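Caspase-3 (Porites astreoides, PDB 6WI4) probably acts as a cysteine protease of coral apoptosis, cutting target proteins after aspartate residues. Local coordinates at residues T2-N7 with G120-F125; E64-T69 with I105-A110. All coordinates share one frame; numbering follows the deposited sequence.

Interaction 1 (T2-N7 with G120-F125); sequences TIYKMN and GKPKMF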
ATOM      1  N   THR A   2     -24.666  -4.361   1.164  1.00 21.26           N
ATOM      2  CA  THR A   2     -23.824  -3.568   0.284  1.00 19.81           C
ATOM      3  C   THR A   2     -22.663  -2.896   1.005  1.00 15.44           C
ATOM      4  O   THR A   2     -21.919  -2.146   0.369  1.00 15.65           O
ATOM      5  CB  THR A   2     -24.656  -2.501  -0.432  1.00 21.15           C
ATOM      6  OG1 THR A   2     -25.280  -1.655   0.542  1.00 29.25           O
ATOM      7  CG2 THR A   2     -25.722  -3.150  -1.316  1.00 24.62           C
ATOM      8  N   ILE A   3     -22.488  -3.142   2.305  1.00 15.03           N
ATOM      9  CA  ILE A   3     -21.395  -2.569   3.088  1.00 14.49           C
ATOM     10  C   ILE A   3     -20.718  -3.688   3.868  1.00 13.56           C
ATOM     11  O   ILE A   3     -21.398  -4.504   4.502  1.00 15.42           O
ATOM     12  CB  ILE A   3     -21.906  -1.479   4.048  1.00 17.16           C
ATOM     13  CG1 ILE A   3     -22.510  -0.317   3.256  1.00 19.59           C
ATOM     14  CG2 ILE A   3     -20.785  -0.999   4.955  1.00 17.20           C
ATOM     15  CD1 ILE A   3     -23.083   0.791   4.119  1.00 26.03           C
ATOM     16  N   TYR A   4     -19.382  -3.720   3.849  1.00 13.19           N
ATOM     17  CA  TYR A   4     -18.660  -4.730   4.618  1.00 11.47           C
ATOM     18  C   TYR A   4     -18.870  -4.531   6.114  1.00 16.07           C
ATOM     19  O   TYR A   4     -18.914  -3.402   6.606  1.00 15.65           O
ATOM     20  CB  TYR A   4     -17.161  -4.669   4.327  1.00 12.03           C
ATOM     21  CG  TYR A   4     -16.760  -5.206   2.977  1.00 11.10           C
ATOM     22  CD1 TYR A   4     -16.813  -6.566   2.706  1.00  9.50           C
ATOM     23  CD2 TYR A   4     -16.305  -4.345   1.978  1.00  9.18           C
ATOM     24  CE1 TYR A   4     -16.444  -7.061   1.465  1.00  9.59           C
ATOM     25  CE2 TYR A   4     -15.919  -4.838   0.739  1.00 10.44           C
ATOM     26  CZ  TYR A   4     -15.999  -6.177   0.488  1.00  9.01           C
ATOM     27  OH  TYR A   4     -15.616  -6.663  -0.750  1.00 11.25           O
ATOM     28  N   LYS A   5     -18.964  -5.643   6.842  1.00 13.62           N
ATOM     29  CA  LYS A   5     -18.975  -5.580   8.299  1.00 14.15           C
ATOM     30  C   LYS A   5     -17.645  -5.043   8.810  1.00 14.27           C
ATOM     31  O   LYS A   5     -16.582  -5.550   8.452  1.00 15.41           O
ATOM     32  CB  LYS A   5     -19.241  -6.967   8.883  1.00 19.53           C
ATOM     33  N   MET A   6     -17.708  -4.009   9.649  1.00 14.20           N
ATOM     34  CA  MET A   6     -16.518  -3.408  10.249  1.00 16.68           C
ATOM     35  C   MET A   6     -16.934  -2.915  11.636  1.00 14.60           C
ATOM     36  O   MET A   6     -17.250  -1.741  11.837  1.00 16.31           O
ATOM     37  CB  MET A   6     -15.950  -2.268   9.406  1.00 13.83           C
ATOM     38  CG  MET A   6     -15.359  -2.690   8.065  1.00 14.18           C
ATOM     39  SD  MET A   6     -13.781  -3.540   8.226  1.00 15.40           S
ATOM     40  CE  MET A   6     -12.692  -2.146   8.441  1.00 15.25           C
ATOM     41  N   ASN A   7     -16.950  -3.836  12.601  1.00 18.16           N
ATOM     42  CA  ASN A   7     -17.374  -3.466  13.946  1.00 18.15           C
ATOM     43  C   ASN A   7     -16.543  -4.049  15.085  1.00 20.87           C
ATOM     44  O   ASN A   7     -16.849  -3.753  16.244  1.00 21.14           O
ATOM     45  CB  ASN A   7     -18.856  -3.841  14.162  1.00 20.57           C
ATOM     46  CG  ASN A   7     -19.129  -5.326  13.997  1.00 22.14           C
ATOM     47  OD1 ASN A   7     -18.272  -6.168  14.232  1.00 22.71           O
ATOM     48  ND2 ASN A   7     -20.353  -5.652  13.612  1.00 29.15           N
ATOM     49  N   GLY A 120     -14.674 -13.516   2.373  1.00 14.71           N
ATOM     50  CA  GLY A 120     -15.735 -12.556   2.556  1.00 14.69           C
ATOM     51  C   GLY A 120     -15.310 -11.255   3.192  1.00 11.75           C
ATOM     52  O   GLY A 120     -16.137 -10.345   3.317  1.00 17.34           O
ATOM     53  N   LYS A 121     -14.052 -11.138   3.604  1.00 14.01           N
ATOM     54  CA  LYS A 121     -13.576  -9.966   4.326  1.00 13.45           C
ATOM     55  C   LYS A 121     -12.621  -9.147   3.462  1.00 11.08           C
ATOM     56  O   LYS A 121     -11.863  -9.704   2.663  1.00 12.07           O
ATOM     57  CB  LYS A 121     -12.857 -10.378   5.617  1.00 11.71           C
ATOM     58  CG  LYS A 121     -13.774 -11.114   6.597  1.00 13.79           C
ATOM     59  CD  LYS A 121     -13.015 -11.632   7.807  1.00 14.89           C
ATOM     60  CE  LYS A 121     -13.972 -12.387   8.736  1.00 14.71           C
ATOM     61  NZ  LYS A 121     -13.229 -13.092   9.826  1.00 15.74           N
ATOM     62  N   PRO A 122     -12.634  -7.822   3.607  1.00  9.95           N
ATOM     63  CA  PRO A 122     -11.756  -6.984   2.779  1.00 10.26           C
ATOM     64  C   PRO A 122     -10.288  -7.233   3.076  1.00 13.42           C
ATOM     65  O   PRO A 122      -9.860  -7.275   4.235  1.00 14.20           O
ATOM     66  CB  PRO A 122     -12.183  -5.554   3.132  1.00 13.63           C
ATOM     67  CG  PRO A 122     -12.992  -5.663   4.376  1.00 19.09           C
ATOM     68  CD  PRO A 122     -13.571  -7.034   4.423  1.00 12.63           C
ATOM     69  N   LYS A 123      -9.520  -7.402   2.005  1.00  9.65           N
ATOM     70  CA  LYS A 123      -8.076  -7.605   2.055  1.00  7.92           C
ATOM     71  C   LYS A 123      -7.456  -6.461   1.280  1.00 11.45           C
ATOM     72  O   LYS A 123      -7.529  -6.437   0.047  1.00 10.99           O
ATOM     73  CB  LYS A 123      -7.698  -8.960   1.461  1.00 11.56           C
ATOM     74  CG  LYS A 123      -8.347 -10.134   2.219  1.00 14.36           C
ATOM     75  CD  LYS A 123      -8.334 -11.424   1.419  1.00 15.68           C
ATOM     76  CE  LYS A 123      -9.574 -11.588   0.526  1.00 15.80           C
ATOM     77  NZ  LYS A 123     -10.799 -11.971   1.295  1.00 15.99           N
ATOM     78  N   MET A 124      -6.876  -5.512   2.001  1.00  9.09           N
ATOM     79  CA  MET A 124      -6.390  -4.263   1.424  1.00  9.28           C
ATOM     80  C   MET A 124      -4.878  -4.308   1.296  1.00  9.44           C
ATOM     81  O   MET A 124      -4.181  -4.589   2.273  1.00 11.87           O
ATOM     82  CB  MET A 124      -6.795  -3.078   2.294  1.00 10.44           C
ATOM     83  CG  MET A 124      -8.292  -2.879   2.411  1.00 10.63           C
ATOM     84  SD  MET A 124      -8.702  -1.773   3.772  1.00 13.59           S
ATOM     85  CE  MET A 124      -9.037  -2.980   5.059  1.00 11.92           C
ATOM     86  N   PHE A 125      -4.372  -3.991   0.109  1.00  8.83           N
ATOM     87  CA  PHE A 125      -2.939  -3.907  -0.136  1.00  8.81           C
ATOM     88  C   PHE A 125      -2.594  -2.498  -0.595  1.00 11.13           C
ATOM     89  O   PHE A 125      -3.252  -1.962  -1.493  1.00 13.14           O
ATOM     90  CB  PHE A 125      -2.519  -4.938  -1.183  1.00 10.29           C
ATOM     91  CG  PHE A 125      -2.558  -6.335  -0.676  1.00 10.98           C
ATOM     92  CD1 PHE A 125      -3.764  -6.982  -0.483  1.00 12.01           C
ATOM     93  CD2 PHE A 125      -1.388  -6.995  -0.347  1.00 13.88           C
ATOM     94  CE1 PHE A 125      -3.802  -8.275   0.013  1.00 15.30           C
ATOM     95  CE2 PHE A 125      -1.423  -8.277   0.149  1.00 13.33           C
ATOM     96  CZ  PHE A 125      -2.633  -8.918   0.324  1.00 13.25           C
TER
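The hydroxyl of Tyr4, which lays its ring against Pro122, is gripped twice: Asp146 OD1 and Arg223 N both hydrogen-bond to Tyr4 OH. With this end fixed, the ring meets the loop that leads into strand 123-128. Pro122 covers one ring face. Its CD lies 3.7 Å from Tyr4 CD1. The same carbon stands 4.1 Å from the centroid of the Tyr4 ring, over the face, a CH-pi contact. Pro122 CG sits nearer the rim, 4.0 Å from Tyr4 CG. The tyrosine and proline side chains pass alongside, pointing opposite ways. Gly120 O approaches the ring edge instead, close to the ring plane, 3.8 Å from Tyr4 CE1. The first torsion of Tyr4 (chi1 -73°) sets CG beside the backbone N and opposite the carbonyl carbon, and from there the ring extends over the proline. Met6 makes a looser touch, with SD 4.5 Å from Pro122 CG. On the far side of the proline the loop is tied to itself. Lys123 NZ donates to Lys121 O at 2.9 Å, in the carbonyl plane, and also reaches Leu118 O. The backbone of Tyr4 is paired with Glu225, so the N-terminal segment runs beside the C-terminal part of the chain. Strand 123-128 belongs to the central sheet of the caspase fold. As in other caspases, the loop after it probably carries the catalytic cysteine. Across the contact the ring meets the proline by CH-pi packing, with a carbonyl oxygen at its edge. This implies that shape, more than charge, fits 2-7 to this loop.

Interaction 2 (E64-T69 with I105-A110); sequences EIRRIT and IKDLTA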
ATOM      1  N   GLU A  64      12.300 -12.871   4.167  1.00 14.22           N
ATOM      2  CA  GLU A  64      11.605 -12.355   5.338  1.00 12.50           C
ATOM      3  C   GLU A  64      10.218 -11.841   4.982  1.00 10.77           C
ATOM      4  O   GLU A  64       9.274 -12.033   5.755  1.00 12.21           O
ATOM      5  CB  GLU A  64      12.438 -11.266   5.995  1.00 13.61           C
ATOM      6  CG  GLU A  64      13.666 -11.850   6.698  1.00 14.13           C
ATOM      7  CD  GLU A  64      14.664 -10.813   7.136  1.00 20.83           C
ATOM      8  OE1 GLU A  64      14.762  -9.744   6.492  1.00 16.60           O
ATOM      9  OE2 GLU A  64      15.380 -11.084   8.127  1.00 21.99           O
ATOM     10  N   ILE A  65      10.073 -11.202   3.815  1.00 12.73           N
ATOM     11  CA  ILE A  65       8.749 -10.777   3.365  1.00 11.57           C
ATOM     12  C   ILE A  65       7.841 -11.990   3.207  1.00 11.65           C
ATOM     13  O   ILE A  65       6.691 -11.993   3.664  1.00 12.09           O
ATOM     14  CB  ILE A  65       8.856  -9.967   2.057  1.00  9.32           C
ATOM     15  CG1 ILE A  65       9.597  -8.653   2.298  1.00 13.13           C
ATOM     16  CG2 ILE A  65       7.475  -9.673   1.502  1.00 11.66           C
ATOM     17  CD1 ILE A  65       9.956  -7.917   1.021  1.00 14.37           C
ATOM     18  N   ARG A  66       8.358 -13.051   2.581  1.00 12.87           N
ATOM     19  CA  ARG A  66       7.568 -14.266   2.415  1.00 12.43           C
ATOM     20  C   ARG A  66       7.217 -14.881   3.767  1.00 12.78           C
ATOM     21  O   ARG A  66       6.094 -15.361   3.964  1.00 16.92           O
ATOM     22  CB  ARG A  66       8.327 -15.270   1.541  1.00 18.39           C
ATOM     23  CG  ARG A  66       8.502 -14.828   0.084  1.00 18.71           C
ATOM     24  CD  ARG A  66       8.869 -16.001  -0.818  1.00 26.56           C
ATOM     25  NE  ARG A  66       8.861 -15.606  -2.226  1.00 27.67           N
ATOM     26  CZ  ARG A  66       9.945 -15.247  -2.900  1.00 30.30           C
ATOM     27  NH1 ARG A  66       9.851 -14.891  -4.175  1.00 31.81           N
ATOM     28  NH2 ARG A  66      11.125 -15.248  -2.298  1.00 30.74           N
ATOM     29  N   ARG A  67       8.150 -14.839   4.724  1.00 12.14           N
ATOM     30  CA  ARG A  67       7.852 -15.354   6.057  1.00 12.76           C
ATOM     31  C   ARG A  67       6.713 -14.573   6.701  1.00 11.83           C
ATOM     32  O   ARG A  67       5.790 -15.164   7.280  1.00 12.18           O
ATOM     33  CB  ARG A  67       9.104 -15.307   6.937  1.00 13.06           C
ATOM     34  CG  ARG A  67       8.843 -15.698   8.402  1.00 13.91           C
ATOM     35  CD  ARG A  67      10.080 -15.508   9.297  1.00 14.88           C
ATOM     36  NE  ARG A  67       9.726 -15.615  10.716  1.00 21.43           N
ATOM     37  CZ  ARG A  67      10.591 -15.801  11.715  1.00 22.87           C
ATOM     38  NH1 ARG A  67      10.146 -15.865  12.966  1.00 18.00           N
ATOM     39  NH2 ARG A  67      11.896 -15.903  11.481  1.00 24.67           N
ATOM     40  N   ILE A  68       6.749 -13.240   6.595  1.00 10.95           N
ATOM     41  CA  ILE A  68       5.687 -12.420   7.172  1.00 10.89           C
ATOM     42  C   ILE A  68       4.345 -12.763   6.537  1.00 11.73           C
ATOM     43  O   ILE A  68       3.336 -12.940   7.231  1.00 14.22           O
ATOM     44  CB  ILE A  68       6.019 -10.926   7.017  1.00 12.15           C
ATOM     45  CG1 ILE A  68       7.230 -10.563   7.875  1.00 12.22           C
ATOM     46  CG2 ILE A  68       4.843 -10.079   7.456  1.00 14.36           C
ATOM     47  CD1 ILE A  68       7.906  -9.274   7.446  1.00 12.92           C
ATOM     48  N   THR A  69       4.304 -12.859   5.207  1.00 12.28           N
ATOM     49  CA  THR A  69       3.021 -13.134   4.565  1.00 11.32           C
ATOM     50  C   THR A  69       2.505 -14.520   4.932  1.00 11.27           C
ATOM     51  O   THR A  69       1.303 -14.689   5.151  1.00 13.55           O
ATOM     52  CB  THR A  69       3.122 -12.969   3.050  1.00 15.75           C
ATOM     53  OG1 THR A  69       4.025 -13.937   2.506  1.00 20.93           O
ATOM     54  CG2 THR A  69       3.611 -11.579   2.716  1.00 15.46           C
ATOM     55  N   ILE A 105       4.720  -9.375  -7.233  1.00 14.86           N
ATOM     56  CA  ILE A 105       3.623  -8.954  -6.363  1.00 14.64           C
ATOM     57  C   ILE A 105       2.547 -10.033  -6.289  1.00 20.89           C
ATOM     58  O   ILE A 105       1.910 -10.216  -5.245  1.00 24.39           O
ATOM     59  CB  ILE A 105       3.062  -7.600  -6.856  1.00 14.74           C
ATOM     60  CG1 ILE A 105       4.046  -6.473  -6.540  1.00 15.96           C
ATOM     61  CG2 ILE A 105       1.712  -7.303  -6.235  1.00 17.25           C
ATOM     62  CD1 ILE A 105       3.649  -5.128  -7.115  1.00 14.74           C
ATOM     63  N   LYS A 106       2.337 -10.776  -7.379  1.00 19.60           N
ATOM     64  CA  LYS A 106       1.389 -11.890  -7.350  1.00 21.38           C
ATOM     65  C   LYS A 106       1.716 -12.891  -6.246  1.00 29.87           C
ATOM     66  O   LYS A 106       0.800 -13.479  -5.660  1.00 31.03           O
ATOM     67  CB  LYS A 106       1.368 -12.595  -8.704  1.00 27.43           C
ATOM     68  CG  LYS A 106       0.747 -11.782  -9.817  1.00 34.15           C
ATOM     69  N   ASP A 107       3.004 -13.097  -5.951  1.00 28.93           N
ATOM     70  CA  ASP A 107       3.388 -13.977  -4.847  1.00 28.68           C
ATOM     71  C   ASP A 107       2.807 -13.495  -3.525  1.00 34.33           C
ATOM     72  O   ASP A 107       2.232 -14.281  -2.764  1.00 37.31           O
ATOM     73  CB  ASP A 107       4.909 -14.062  -4.742  1.00 29.52           C
ATOM     74  CG  ASP A 107       5.526 -14.871  -5.857  1.00 29.08           C
ATOM     75  OD1 ASP A 107       4.792 -15.237  -6.799  1.00 37.04           O
ATOM     76  OD2 ASP A 107       6.749 -15.132  -5.791  1.00 35.55           O
ATOM     77  N   LEU A 108       2.980 -12.203  -3.225  1.00 27.07           N
ATOM     78  CA  LEU A 108       2.485 -11.635  -1.976  1.00 30.41           C
ATOM     79  C   LEU A 108       1.010 -11.934  -1.784  1.00 33.39           C
ATOM     80  O   LEU A 108       0.584 -12.399  -0.722  1.00 40.79           O
ATOM     81  CB  LEU A 108       2.704 -10.119  -1.963  1.00 29.41           C
ATOM     82  CG  LEU A 108       4.125  -9.574  -1.886  1.00 29.43           C
ATOM     83  CD1 LEU A 108       4.141  -8.069  -2.086  1.00 28.61           C
ATOM     84  CD2 LEU A 108       4.705  -9.931  -0.553  1.00 25.99           C
ATOM     85  N   THR A 109       0.216 -11.680  -2.816  1.00 26.49           N
ATOM     86  CA  THR A 109      -1.228 -11.648  -2.675  1.00 26.90           C
ATOM     87  C   THR A 109      -1.857 -13.021  -2.825  1.00 25.33           C
ATOM     88  O   THR A 109      -2.887 -13.290  -2.198  1.00 33.23           O
ATOM     89  CB  THR A 109      -1.816 -10.670  -3.699  1.00 25.80           C
ATOM     90  OG1 THR A 109      -1.244 -10.930  -4.984  1.00 24.11           O
ATOM     91  CG2 THR A 109      -1.443  -9.248  -3.316  1.00 27.25           C
ATOM     92  N   ALA A 110      -1.231 -13.908  -3.607  1.00 30.32           N
ATOM     93  CA  ALA A 110      -1.802 -15.228  -3.857  1.00 33.58           C
ATOM     94  C   ALA A 110      -2.035 -15.993  -2.561  1.00 33.29           C
ATOM     95  O   ALA A 110      -3.081 -16.630  -2.391  1.00 40.54           O
ATOM     96  CB  ALA A 110      -0.884 -16.028  -4.781  1.00 36.22           C
TER
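Asp107 meets Arg66 at the exposed margin of the contact between helices 105-110 and 62-73. Asp107 OD2 lies 3.5 Å from Arg66 NH1, a long salt bridge, and 4.2 Å from Arg66 NE. The oxygen comes at the edge of the guanidinium, in its plane, but the carboxylate itself is turned 51° against that plane. The arginine chain is extended from CG to NE, which carries the charge across to the neighbouring helix. Leu108 comes next and supplies most of the buried surface of its helix. One methyl does the touching. Leu108 CD2 lies 3.5 Å from Ile65 CG2, closer than two methyls normally pack, and 3.8 Å from Thr69 CG2. Ile65 and Thr69 are one helical turn apart, so their methyls meet the same leucine methyl from adjacent directions.

In the caspase fold these helices link parallel strands of the central sheet. Helix 62-73 lies on the crossover from strand 53-58 to strand 83-88, and helix 105-110 on the next, to strand 123-128. The short segments run almost side by side in the same direction, their axes 10.1 Å apart at closest approach and 23° from parallel. Beneath them Leu108 and Thr69 both touch Phe85 of strand 83-88, and Ile65 touches Ile87. Met103 of strand 101-104 packs on Ile65, Arg66 and Leu108.

Thr69 OG1 occupies the position between its backbone N and carbonyl carbon (chi1 64°). From there it donates to Arg66 O at 2.9 Å, and CG2 is left for the leucine, whose side chain it meets at about a right angle. Thr109 follows Leu108 but turns away from helix 62-73, and its side chain touches Tyr149 of strand 147-151.

Overall arrangement
Both contacts are largely buried, but they join different elements. Interaction 1 sets a loop of the N-terminal segment against the entry to strand 123-128. Interaction 2 pairs two crossover helices lying on the same central sheet. Their chemistry differs accordingly: an aromatic face against a proline in the first, aliphatic methyls with a charged pair at the exposed margin in the second. Along the chain, 64-69 and 105-110 fall inside the loop closed by 2-7 and 120-125. The centres are about 21 Å apart, yet 120-125 and 105-110 touch directly. Phe125 CE2 packs 3.6 Å from Thr109 CG2, joining strand 123-128 to the helix that precedes it.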